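Local coordinates for nitrogenase molybdenum-iron protein alpha chain (Clostridium pasteurianum, PDB 4WES) that forms part of the nitrogenase complex that reduces dinitrogen to ammonium, carrying an iron-molybdenum cluster with homocitrate and sharing an [8Fe-7S] cluster with the beta chain, at residues L213-I218 with W223-V228; I232-N237 with R297-C302; D290-T295 with A491-V496; G345-T350 with H482-N487. All blocks are in the same frame, centred on the assembly; numbering follows the deposited sequence.

Contact 1. Residues L213-I218 with W223-V228. With ICS (iron-sulfur-molybdenum cluster with interstitial carbon), chain F.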
# COMPACT_ATOMS: atom_id res chain seq x y z
N LEU A 213 -42.38 -6.65 3.61
CA LEU A 213 -42.34 -7.24 2.28
C LEU A 213 -41.60 -6.33 1.29
O LEU A 213 -41.85 -5.11 1.27
CB LEU A 213 -43.74 -7.48 1.74
CG LEU A 213 -44.67 -8.44 2.51
CD1 LEU A 213 -45.93 -8.67 1.70
CD2 LEU A 213 -43.97 -9.74 2.86
N GLY A 214 -40.77 -6.92 0.44
CA GLY A 214 -40.07 -6.14 -0.57
C GLY A 214 -39.03 -5.24 0.05
O GLY A 214 -38.95 -4.03 -0.24
N GLU A 215 -38.23 -5.83 0.90
CA GLU A 215 -37.14 -5.16 1.59
C GLU A 215 -35.97 -6.12 1.65
O GLU A 215 -36.13 -7.26 2.13
CB GLU A 215 -37.56 -4.72 2.98
CG GLU A 215 -36.41 -4.29 3.85
CD GLU A 215 -35.54 -3.22 3.24
OE1 GLU A 215 -34.30 -3.31 3.41
OE2 GLU A 215 -36.10 -2.28 2.61
N TYR A 216 -34.80 -5.68 1.15
CA TYR A 216 -33.72 -6.61 0.85
C TYR A 216 -32.46 -6.36 1.67
O TYR A 216 -31.42 -6.93 1.41
CB TYR A 216 -33.50 -6.67 -0.66
CG TYR A 216 -34.79 -7.00 -1.36
CD1 TYR A 216 -35.23 -8.31 -1.43
CD2 TYR A 216 -35.58 -6.02 -1.90
CE1 TYR A 216 -36.44 -8.64 -1.99
CE2 TYR A 216 -36.80 -6.33 -2.49
CZ TYR A 216 -37.23 -7.64 -2.55
OH TYR A 216 -38.43 -7.98 -3.13
N ASN A 217 -32.57 -5.51 2.70
CA ASN A 217 -31.46 -5.22 3.61
C ASN A 217 -30.22 -4.70 2.90
O ASN A 217 -29.09 -5.01 3.29
CB ASN A 217 -31.09 -6.44 4.48
CG ASN A 217 -30.34 -6.03 5.73
OD1 ASN A 217 -30.57 -4.95 6.29
ND2 ASN A 217 -29.47 -6.90 6.22
N ILE A 218 -30.42 -3.87 1.87
CA ILE A 218 -29.28 -3.27 1.21
C ILE A 218 -28.57 -2.34 2.18
O ILE A 218 -29.18 -1.48 2.80
CB ILE A 218 -29.71 -2.51 -0.04
CG1 ILE A 218 -30.54 -3.39 -1.01
CG2 ILE A 218 -28.50 -1.90 -0.74
CD1 ILE A 218 -29.90 -4.72 -1.40
N TRP A 223 -32.10 -4.14 9.06
CA TRP A 223 -31.73 -4.17 10.47
C TRP A 223 -32.08 -2.86 11.16
O TRP A 223 -32.46 -2.85 12.34
CB TRP A 223 -30.26 -4.52 10.64
CG TRP A 223 -29.93 -5.90 10.19
CD1 TRP A 223 -30.73 -7.03 10.31
CD2 TRP A 223 -28.72 -6.35 9.58
NE1 TRP A 223 -30.07 -8.13 9.84
CE2 TRP A 223 -28.84 -7.75 9.38
CE3 TRP A 223 -27.52 -5.72 9.20
CZ2 TRP A 223 -27.86 -8.49 8.79
CZ3 TRP A 223 -26.53 -6.48 8.60
CH2 TRP A 223 -26.71 -7.86 8.42
N GLU A 224 -31.96 -1.75 10.44
CA GLU A 224 -32.29 -0.45 11.03
C GLU A 224 -33.80 -0.30 11.23
O GLU A 224 -34.23 0.21 12.27
CB GLU A 224 -31.68 0.67 10.18
CG GLU A 224 -32.11 2.07 10.60
CD GLU A 224 -31.81 2.51 12.02
OE1 GLU A 224 -32.37 3.55 12.41
OE2 GLU A 224 -31.00 1.83 12.71
N MET A 225 -34.61 -0.70 10.26
CA MET A 225 -36.07 -0.75 10.40
C MET A 225 -36.44 -1.58 11.62
O MET A 225 -37.28 -1.22 12.45
CB MET A 225 -36.72 -1.42 9.16
CG MET A 225 -36.58 -0.62 7.87
SD MET A 225 -37.32 -1.48 6.45
CE MET A 225 -36.46 -0.65 5.12
N ASP A 226 -35.85 -2.79 11.65
CA ASP A 226 -36.20 -3.74 12.71
C ASP A 226 -35.87 -3.19 14.06
O ASP A 226 -36.59 -3.42 15.04
CB ASP A 226 -35.49 -5.09 12.51
CG ASP A 226 -35.97 -5.82 11.28
OD1 ASP A 226 -36.92 -5.36 10.61
OD2 ASP A 226 -35.37 -6.89 11.01
N ARG A 227 -34.75 -2.48 14.20
CA ARG A 227 -34.36 -1.90 15.49
C ARG A 227 -35.49 -1.05 16.06
O ARG A 227 -35.84 -1.17 17.25
CB ARG A 227 -33.10 -1.04 15.28
CG ARG A 227 -32.56 -0.42 16.55
CD ARG A 227 -31.37 0.47 16.29
NE ARG A 227 -31.72 1.66 15.53
CZ ARG A 227 -32.32 2.74 16.02
NH1 ARG A 227 -32.62 2.81 17.32
NH2 ARG A 227 -32.67 3.74 15.23
N VAL A 228 -36.04 -0.19 15.21
CA VAL A 228 -37.11 0.71 15.65
C VAL A 228 -38.42 -0.02 15.88
O VAL A 228 -39.11 0.22 16.87
CB VAL A 228 -37.28 1.90 14.67
CG1 VAL A 228 -38.44 2.77 15.01
CG2 VAL A 228 -36.02 2.73 14.74
FE1 ICS F . -37.65 -3.01 -5.47
MO1 ICS F . -31.29 -1.97 -8.09
FE2 ICS F . -35.96 -3.72 -7.40
FE3 ICS F . -35.04 -3.20 -4.94
FE4 ICS F . -36.00 -1.24 -6.45
FE5 ICS F . -33.66 -0.85 -7.46
FE6 ICS F . -33.59 -3.33 -8.33
FE7 ICS F . -32.69 -2.79 -5.96
CX ICS F . -34.53 -2.49 -6.75
S1A ICS F . -37.67 -2.27 -7.65
S1B ICS F . -33.08 -1.52 -9.53
S2A ICS F . -36.44 -4.92 -5.52
S2B ICS F . -35.03 -4.77 -9.12
S3A ICS F . -35.23 0.73 -7.15
S3B ICS F . -31.75 -4.20 -7.43
S4A ICS F . -36.39 -1.54 -4.21
S4B ICS F . -31.83 -0.75 -6.17
S5A ICS F . -33.07 -3.56 -3.94

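Contact 2. Residues I232-N237 with R297-C302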
# COMPACT_ATOMS: atom_id res chain seq x y z
N ILE A 232 -40.58 -0.44 19.58
CA ILE A 232 -41.97 -0.09 19.80
C ILE A 232 -42.74 -1.30 20.37
O ILE A 232 -43.70 -1.12 21.16
CB ILE A 232 -42.60 0.41 18.50
CG1 ILE A 232 -41.96 1.75 18.12
CG2 ILE A 232 -44.09 0.53 18.65
CD1 ILE A 232 -42.23 2.20 16.71
N GLY A 233 -42.32 -2.50 19.98
CA GLY A 233 -42.94 -3.72 20.51
C GLY A 233 -43.47 -4.68 19.47
O GLY A 233 -44.08 -5.69 19.86
N TYR A 234 -43.27 -4.42 18.20
CA TYR A 234 -43.69 -5.37 17.18
C TYR A 234 -42.79 -6.59 17.16
O TYR A 234 -41.60 -6.53 17.51
CB TYR A 234 -43.65 -4.73 15.79
CG TYR A 234 -44.65 -3.59 15.64
CD1 TYR A 234 -46.02 -3.84 15.49
CD2 TYR A 234 -44.23 -2.26 15.68
CE1 TYR A 234 -46.94 -2.82 15.37
CE2 TYR A 234 -45.14 -1.23 15.56
CZ TYR A 234 -46.49 -1.50 15.42
OH TYR A 234 -47.41 -0.50 15.29
N HIS A 235 -43.35 -7.70 16.70
CA HIS A 235 -42.59 -8.87 16.37
C HIS A 235 -42.40 -8.83 14.86
O HIS A 235 -43.38 -8.90 14.12
CB HIS A 235 -43.32 -10.15 16.76
CG HIS A 235 -42.60 -11.37 16.31
ND1 HIS A 235 -43.11 -12.26 15.38
CD2 HIS A 235 -41.38 -11.84 16.64
CE1 HIS A 235 -42.24 -13.22 15.16
NE2 HIS A 235 -41.18 -13.00 15.92
N VAL A 236 -41.14 -8.76 14.39
CA VAL A 236 -40.89 -8.77 12.97
C VAL A 236 -40.80 -10.22 12.53
O VAL A 236 -39.74 -10.85 12.59
CB VAL A 236 -39.66 -7.94 12.56
CG1 VAL A 236 -39.54 -7.90 11.05
CG2 VAL A 236 -39.75 -6.54 13.13
N ASN A 237 -41.94 -10.74 12.10
CA ASN A 237 -42.04 -12.17 11.79
C ASN A 237 -41.12 -12.59 10.65
O ASN A 237 -40.44 -13.60 10.72
CB ASN A 237 -43.51 -12.48 11.47
CG ASN A 237 -43.72 -13.92 11.11
OD1 ASN A 237 -43.52 -14.82 11.91
ND2 ASN A 237 -44.07 -14.14 9.86
N ARG A 297 -47.11 5.59 12.32
CA ARG A 297 -48.43 6.04 12.74
C ARG A 297 -49.55 5.26 12.04
O ARG A 297 -50.56 4.92 12.66
CB ARG A 297 -48.57 7.55 12.56
CG ARG A 297 -47.74 8.31 13.59
CD ARG A 297 -47.69 9.79 13.33
NE ARG A 297 -47.02 10.42 14.44
CZ ARG A 297 -46.56 11.67 14.43
NH1 ARG A 297 -46.63 12.39 13.32
NH2 ARG A 297 -46.00 12.16 15.51
N ASP A 298 -49.34 4.89 10.78
CA ASP A 298 -50.33 4.06 10.08
C ASP A 298 -50.43 2.67 10.72
O ASP A 298 -51.52 2.11 10.87
CB ASP A 298 -49.95 3.90 8.61
CG ASP A 298 -50.21 5.14 7.76
OD1 ASP A 298 -51.01 6.01 8.17
OD2 ASP A 298 -49.70 5.16 6.63
N MET A 299 -49.27 2.12 11.05
CA MET A 299 -49.22 0.79 11.68
C MET A 299 -49.96 0.84 13.01
O MET A 299 -50.78 -0.04 13.33
CB MET A 299 -47.79 0.36 11.93
CG MET A 299 -47.02 0.06 10.68
SD MET A 299 -45.29 -0.31 11.05
CE MET A 299 -45.50 -1.88 11.87
N ALA A 300 -49.74 1.89 13.81
CA ALA A 300 -50.38 2.00 15.11
C ALA A 300 -51.90 2.13 14.94
O ALA A 300 -52.67 1.56 15.72
CB ALA A 300 -49.83 3.18 15.88
N LYS A 301 -52.35 2.84 13.92
CA LYS A 301 -53.77 2.94 13.65
C LYS A 301 -54.38 1.57 13.34
O LYS A 301 -55.49 1.26 13.78
CB LYS A 301 -54.05 3.91 12.52
CG LYS A 301 -53.87 5.37 12.91
CD LYS A 301 -53.89 6.33 11.73
CE LYS A 301 -53.51 7.72 12.20
NZ LYS A 301 -53.46 8.68 11.08
N CYS A 302 -53.66 0.75 12.58
CA CYS A 302 -54.16 -0.58 12.23
C CYS A 302 -54.30 -1.47 13.45
O CYS A 302 -55.30 -2.18 13.58
CB CYS A 302 -53.26 -1.25 11.19
SG CYS A 302 -53.29 -0.52 9.54

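Contact 3. Residues D290-T295 with A491-V496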
# COMPACT_ATOMS: atom_id res chain seq x y z
N ASP A 290 -40.12 11.81 7.39
CA ASP A 290 -41.57 11.91 7.20
C ASP A 290 -42.17 10.57 6.79
O ASP A 290 -43.26 10.20 7.25
CB ASP A 290 -41.93 13.00 6.18
CG ASP A 290 -41.68 14.41 6.67
OD1 ASP A 290 -41.51 14.63 7.86
OD2 ASP A 290 -41.67 15.31 5.83
N GLY A 291 -41.45 9.84 5.96
CA GLY A 291 -41.90 8.52 5.56
C GLY A 291 -42.04 7.56 6.72
O GLY A 291 -43.07 6.91 6.88
N ILE A 292 -40.99 7.48 7.51
CA ILE A 292 -40.96 6.59 8.66
C ILE A 292 -42.05 6.93 9.65
O ILE A 292 -42.76 6.04 10.16
CB ILE A 292 -39.59 6.65 9.36
CG1 ILE A 292 -38.47 6.24 8.43
CG2 ILE A 292 -39.60 5.81 10.62
CD1 ILE A 292 -37.12 6.81 8.83
N VAL A 293 -42.17 8.20 9.98
CA VAL A 293 -43.15 8.65 10.97
C VAL A 293 -44.57 8.29 10.53
O VAL A 293 -45.39 7.77 11.30
CB VAL A 293 -43.03 10.16 11.21
CG1 VAL A 293 -44.20 10.70 12.02
CG2 VAL A 293 -41.74 10.46 11.94
N GLU A 294 -44.87 8.57 9.27
CA GLU A 294 -46.20 8.26 8.71
C GLU A 294 -46.44 6.75 8.75
O GLU A 294 -47.53 6.30 9.12
CB GLU A 294 -46.33 8.78 7.27
CG GLU A 294 -47.62 8.40 6.58
CD GLU A 294 -47.77 9.07 5.22
OE1 GLU A 294 -46.80 9.08 4.44
OE2 GLU A 294 -48.87 9.58 4.96
N THR A 295 -45.42 5.97 8.37
CA THR A 295 -45.54 4.51 8.38
C THR A 295 -45.87 4.02 9.79
O THR A 295 -46.78 3.21 9.99
CB THR A 295 -44.22 3.88 7.92
OG1 THR A 295 -43.95 4.23 6.55
CG2 THR A 295 -44.27 2.37 8.06
N ALA A 491 -32.05 3.65 5.04
CA ALA A 491 -33.41 3.62 5.60
C ALA A 491 -33.40 3.87 7.10
O ALA A 491 -32.38 3.72 7.76
CB ALA A 491 -34.05 2.26 5.28
N GLY A 492 -34.58 4.17 7.62
CA GLY A 492 -34.75 4.37 9.05
C GLY A 492 -34.16 5.69 9.54
O GLY A 492 -33.63 6.49 8.76
N PHE A 493 -34.26 5.90 10.84
CA PHE A 493 -33.83 7.16 11.41
C PHE A 493 -32.32 7.34 11.29
O PHE A 493 -31.85 8.41 10.93
CB PHE A 493 -34.25 7.24 12.87
CG PHE A 493 -35.73 7.46 13.06
CD1 PHE A 493 -36.32 8.67 12.76
CD2 PHE A 493 -36.53 6.47 13.58
CE1 PHE A 493 -37.68 8.87 12.97
CE2 PHE A 493 -37.87 6.67 13.80
CZ PHE A 493 -38.45 7.87 13.48
N ARG A 494 -31.55 6.31 11.64
CA ARG A 494 -30.09 6.41 11.47
C ARG A 494 -29.71 6.53 10.01
O ARG A 494 -28.68 7.16 9.67
CB ARG A 494 -29.36 5.23 12.09
CG ARG A 494 -29.50 5.25 13.58
CD ARG A 494 -28.76 4.11 14.21
NE ARG A 494 -29.02 4.08 15.64
CZ ARG A 494 -28.70 3.04 16.40
NH1 ARG A 494 -28.08 2.00 15.87
NH2 ARG A 494 -29.00 3.07 17.68
N GLY A 495 -30.52 5.96 9.13
CA GLY A 495 -30.28 6.09 7.70
C GLY A 495 -30.37 7.50 7.18
O GLY A 495 -29.62 7.86 6.27
N VAL A 496 -31.29 8.30 7.69
CA VAL A 496 -31.38 9.69 7.26
C VAL A 496 -30.03 10.38 7.53
O VAL A 496 -29.56 11.15 6.70
CB VAL A 496 -32.53 10.44 7.96
CG1 VAL A 496 -32.62 11.86 7.46
CG2 VAL A 496 -33.86 9.75 7.78

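Contact 4. Residues G345-T350 with H482-N487. With ICS (iron-sulfur-molybdenum cluster with interstitial carbon), chain F; HCA (3-hydroxy-3-carboxy-adipic acid), chain E.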
# COMPACT_ATOMS: atom_id res chain seq x y z
N GLY A 345 -37.40 0.53 -9.77
CA GLY A 345 -38.81 0.35 -9.65
C GLY A 345 -39.48 0.92 -8.43
O GLY A 345 -40.71 0.91 -8.37
N SER A 346 -38.72 1.41 -7.44
CA SER A 346 -39.30 1.93 -6.20
C SER A 346 -38.59 3.17 -5.69
O SER A 346 -39.24 4.12 -5.26
CB SER A 346 -39.30 0.83 -5.14
OG SER A 346 -39.72 1.27 -3.87
N ARG A 347 -37.25 3.17 -5.70
CA ARG A 347 -36.52 4.16 -4.90
C ARG A 347 -36.60 5.59 -5.42
O ARG A 347 -36.41 6.54 -4.67
CB ARG A 347 -35.07 3.70 -4.71
CG ARG A 347 -35.01 2.52 -3.76
CD ARG A 347 -33.58 2.04 -3.59
NE ARG A 347 -33.58 0.90 -2.66
CZ ARG A 347 -32.52 0.20 -2.38
NH1 ARG A 347 -31.34 0.52 -2.85
NH2 ARG A 347 -32.65 -0.86 -1.58
N SER A 348 -36.91 5.77 -6.71
CA SER A 348 -37.16 7.12 -7.23
C SER A 348 -38.24 7.82 -6.44
O SER A 348 -38.23 9.04 -6.31
CB SER A 348 -37.55 7.08 -8.71
OG SER A 348 -36.63 6.29 -9.42
N HIS A 349 -39.21 7.02 -5.98
CA HIS A 349 -40.33 7.55 -5.22
C HIS A 349 -40.01 7.61 -3.72
O HIS A 349 -40.21 8.64 -3.05
CB HIS A 349 -41.57 6.70 -5.47
CG HIS A 349 -42.79 7.22 -4.79
ND1 HIS A 349 -43.92 6.46 -4.61
CD2 HIS A 349 -43.05 8.44 -4.25
CE1 HIS A 349 -44.82 7.20 -4.00
NE2 HIS A 349 -44.33 8.40 -3.78
N THR A 350 -39.51 6.50 -3.18
CA THR A 350 -39.39 6.43 -1.72
C THR A 350 -38.36 7.42 -1.15
O THR A 350 -38.49 7.80 0.01
CB THR A 350 -39.17 5.00 -1.27
OG1 THR A 350 -38.01 4.50 -1.92
CG2 THR A 350 -40.38 4.16 -1.53
N HIS A 482 -28.99 2.70 -5.80
CA HIS A 482 -29.04 1.25 -5.69
C HIS A 482 -28.03 0.78 -4.64
O HIS A 482 -28.39 0.24 -3.58
CB HIS A 482 -28.76 0.51 -7.01
CG HIS A 482 -29.53 0.91 -8.22
ND1 HIS A 482 -30.42 0.05 -8.85
CD2 HIS A 482 -29.42 2.01 -9.01
CE1 HIS A 482 -30.80 0.61 -9.99
NE2 HIS A 482 -30.22 1.80 -10.10
N SER A 483 -26.76 1.01 -4.91
CA SER A 483 -25.68 0.53 -4.06
C SER A 483 -25.36 1.42 -2.88
O SER A 483 -24.52 1.06 -2.04
CB SER A 483 -24.39 0.38 -4.85
OG SER A 483 -23.87 1.69 -5.16
N TYR A 484 -25.94 2.62 -2.86
CA TYR A 484 -25.68 3.59 -1.80
C TYR A 484 -24.22 4.01 -1.74
O TYR A 484 -23.74 4.46 -0.71
CB TYR A 484 -26.14 3.10 -0.43
CG TYR A 484 -27.59 2.71 -0.29
CD1 TYR A 484 -28.58 3.22 -1.11
CD2 TYR A 484 -27.99 1.89 0.76
CE1 TYR A 484 -29.91 2.94 -0.89
CE2 TYR A 484 -29.33 1.60 0.98
CZ TYR A 484 -30.29 2.16 0.17
OH TYR A 484 -31.65 1.95 0.39
N ASP A 485 -23.50 3.88 -2.86
CA ASP A 485 -22.07 4.15 -2.86
C ASP A 485 -21.39 3.44 -1.70
O ASP A 485 -20.45 3.91 -1.09
CB ASP A 485 -21.79 5.66 -2.84
CG ASP A 485 -22.11 6.29 -4.17
OD1 ASP A 485 -23.14 7.02 -4.26
OD2 ASP A 485 -21.35 6.07 -5.16
N TYR A 486 -21.84 2.20 -1.42
CA TYR A 486 -21.10 1.30 -0.54
C TYR A 486 -21.20 1.78 0.92
O TYR A 486 -20.32 1.47 1.72
CB TYR A 486 -19.61 1.07 -1.04
CG TYR A 486 -19.64 1.04 -2.55
CD1 TYR A 486 -20.34 0.07 -3.23
CD2 TYR A 486 -19.07 2.05 -3.30
CE1 TYR A 486 -20.52 0.10 -4.57
CE2 TYR A 486 -19.24 2.11 -4.68
CZ TYR A 486 -19.99 1.15 -5.30
OH TYR A 486 -20.17 1.26 -6.67
N ASN A 487 -22.32 2.42 1.21
CA ASN A 487 -22.69 2.92 2.53
C ASN A 487 -24.03 2.32 2.98
O ASN A 487 -24.64 1.50 2.31
CB ASN A 487 -22.82 4.44 2.49
CG ASN A 487 -21.54 5.12 2.08
OD1 ASN A 487 -20.47 4.86 2.65
ND2 ASN A 487 -21.61 5.97 1.04
FE1 ICS F . -37.65 -3.01 -5.47
MO1 ICS F . -31.29 -1.97 -8.09
FE2 ICS F . -35.96 -3.72 -7.40
FE3 ICS F . -35.04 -3.20 -4.94
FE4 ICS F . -36.00 -1.24 -6.45
FE5 ICS F . -33.66 -0.85 -7.46
FE6 ICS F . -33.59 -3.33 -8.33
FE7 ICS F . -32.69 -2.79 -5.96
CX ICS F . -34.53 -2.49 -6.75
S1A ICS F . -37.67 -2.27 -7.65
S1B ICS F . -33.08 -1.52 -9.53
S2A ICS F . -36.44 -4.92 -5.52
S2B ICS F . -35.03 -4.77 -9.12
S3A ICS F . -35.23 0.73 -7.15
S3B ICS F . -31.75 -4.20 -7.43
S4A ICS F . -36.39 -1.54 -4.21
S4B ICS F . -31.83 -0.75 -6.17
S5A ICS F . -33.07 -3.56 -3.94
C1 HCA E . -29.86 -5.22 -11.12
C2 HCA E . -29.08 -4.93 -9.83
C3 HCA E . -28.92 -3.44 -9.52
C4 HCA E . -27.81 -2.78 -10.35
C5 HCA E . -27.55 -1.38 -9.78
C6 HCA E . -26.86 -0.35 -10.64
C7 HCA E . -28.56 -3.28 -8.05
O1 HCA E . -30.66 -4.37 -11.55
O2 HCA E . -29.70 -6.32 -11.66
O3 HCA E . -26.02 0.42 -10.08
O4 HCA E . -27.16 -0.27 -11.85
O5 HCA E . -29.26 -2.50 -7.37
O6 HCA E . -27.57 -3.88 -7.60
O7 HCA E . -30.13 -2.75 -9.79

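Contact 1. Residues L213-I218 with W223-V228
Polar contact centres on Asn-217, whose amide meets the first turn of helix 221-232. The backbone N of Trp-223 donates to Asn-217 OD1 across 3.3 Å, with an N-H...O angle of 155°; the donor stands 44° out of the carbonyl plane. Asn-217 ND2 lies 3.2 Å above the indole plane of Trp-223, over its centre, and the amide and ring planes are 73° apart. A hydrogen bond from this nitrogen to Lys-90 O fixes the flip of the amide, while Trp-223 NE1 bonds Asp-243.

This is the corner of a beta-alpha-beta unit: after strand 209-215 of the parallel sheet the chain bends, forms helix 221-232 and returns as the neighbouring strand 235-239. Here a bend at chi2 turns the Glu-215 carboxylate back, and Asn-217 N donates to Glu-215 OE1 at 2.9 Å from above the carboxylate plane.

Van der Waals contact comes from Met-225, extended beyond CG so that CE lies against the carboxylate of Glu-215, nearest OE2; Met-225 has two conformers, so the exact closeness is doubtful.

From the same bend Tyr-216 and Ile-218 face the iron-molybdenum cluster: Tyr-216 CE2 is 3.4 Å from sulfide S2A and Ile-218 CG1 3.9 Å from S5A.

Contact 2. Residues I232-N237 with R297-C302
One face of the Tyr-234 ring is covered by the methyl end of Met-299. CE stands 3.6 Å above the plane, over the centre, and the line from the ring centroid to CE is 12° off the normal, which is the geometry of a CH-pi contact. The sulfur is farther, 5.0 Å from the Tyr-234 centroid for Met-299 SD and 27° off the normal, so the Met-aromatic component is oblique and the methyl carries the touch. Met-299 reaches this position through a bend at its last torsion (chi3 69°), which turns CE over the ring.

At the rim of the same ring, Tyr-234 OH runs past the base of the methionine: it lies 3.5 Å from Met-299 CB and 3.7 Å from Ala-300 N. The tyrosine thus approaches the helix hydroxyl first, with one ring face under the methyl.

Tyr-234 follows the end of helix 221-232. Gly-233, with positive phi, is the C-prime residue of a Schellman motif in which Tyr-234 N bonds Leu-229 O; the motif ends the helix just before the tyrosine.

Around the pair, Phe-303 meets the tyrosine ring at an inclined angle, Leu-308 of helix 306-334 touches it, and Leu-229 of helix 221-232 and Ile-210 of strand 209-215 touch both Tyr-234 and Met-299, so that helix 289-303 packs beside the C-terminal end of helix 221-232 and a side chain of strand 209-215.

Contact 3. Residues D290-T295 with A491-V496
Ile-292 points at the other segment and carries most of the contact, using both branches. Its CD1 pushes against the backbone of Gly-492, 3.2 Å from Gly-492 C and 3.4 Å from Gly-492 CA, a pair closer than usual van der Waals distance. The same methyl is over one face of the Phe-493 ring. CG2, the branch set anti to the backbone N, meets the end of that ring, 3.7 Å from Phe-493 CZ. The isoleucine thus straddles the glycine backbone and the aromatic side chain.

The helices holding these residues form an antiparallel pair: the short segments 290-295 and 492-496 have axes at 168° and 10.2 Å apart, with the CA atoms of Ile-292 and Gly-492 6.6 Å apart. Helix 289-303 follows strand 281-283 of a parallel sheet, whereas helix 492-507 lies near the C-terminal end of the chain, almost 200 residues later. Gly-492, with positive phi, is backbone-bonded to Phe-286, shortly before helix 289-303.

One residue on, Val-293 has CG2 at the edge of the Phe-493 ring, a long approach of doubtful precision because the valine has two conformers. Phe-493 also leans on Glu-319 and Ile-320 of helix 306-334. At Thr-295, the hydroxyl donates back to Gly-291 O at 2.8 Å, and the backbone N of Thr-295 bonds the same oxygen from the opposite face of the carbonyl.

Contact 4. Residues G345-T350 with H482-N487
Tyr-484 OH is held by two hydrogen bonds, one with Asp-221 OD2 and one with Tyr-351 OH, and this fixes it over one face of the Arg-347 guanidinium, 3.4 Å from Arg-347 CZ and above the centre of the group. On the opposite face is sulfide S4B of the iron-molybdenum cluster, so the guanidinium lies between the phenol oxygen and a sulfide; phenol and guanidinium planes are 22° apart, though the side chains cross at about a right angle.

At the guanidinium edge, in its plane, Arg-347 NH1 makes a weak bond to His-482 O: 3.1 Å, with an N-H...O angle of 125°. Leu-481 O is the stronger partner of NH1, and together the two probably restrict rotation of the group. The arginine side chain, extended from CG to NE, bridges its helix and that loop. Its positive charge probably helps to balance the anionic cluster.

This is the cofactor pocket of the MoFe protein, with Cys-262 as the other protein ligand of the cluster. His-482 ND1 binds the molybdenum at 2.3 Å, beside homocitrate (HCA) O7 and O5, both 2.2 Å from the metal, and HCA C5 sits over one face of the imidazole. On the other segment, backbone nitrogens around the start of helix 347-350 converge on one sulfide: Gly-345 N is 3.4 Å and Arg-347 N 3.5 Å from S3A.

Ser-483 OG accepts from Asp-485 N at 3.2 Å, an ST turn that curls the loop beside Tyr-484.

Overall arrangement
Contacts 1 and 4 meet at the iron-molybdenum cluster, their centres 14 Å apart: Ile-218 of contact 1 packs on Arg-347, His-482 and Tyr-484 of contact 4. Contact 1 leads on to contact 2, also 14 Å away, through helix 221-232 and the neighbouring strands 209-215 and 235-239. Contacts 2 and 3 share helix 289-303, and their segments alternate along the chain. Contact 3 lies 11 Å from contact 1, and Glu-224 OE1 probably accepts from Arg-494 N there; contact 4 is nested within the loop that contact 3 closes. Contacts 1 and 4 line the cofactor pocket, while contacts 2 and 3 pack the helices behind it, away from the cluster sites.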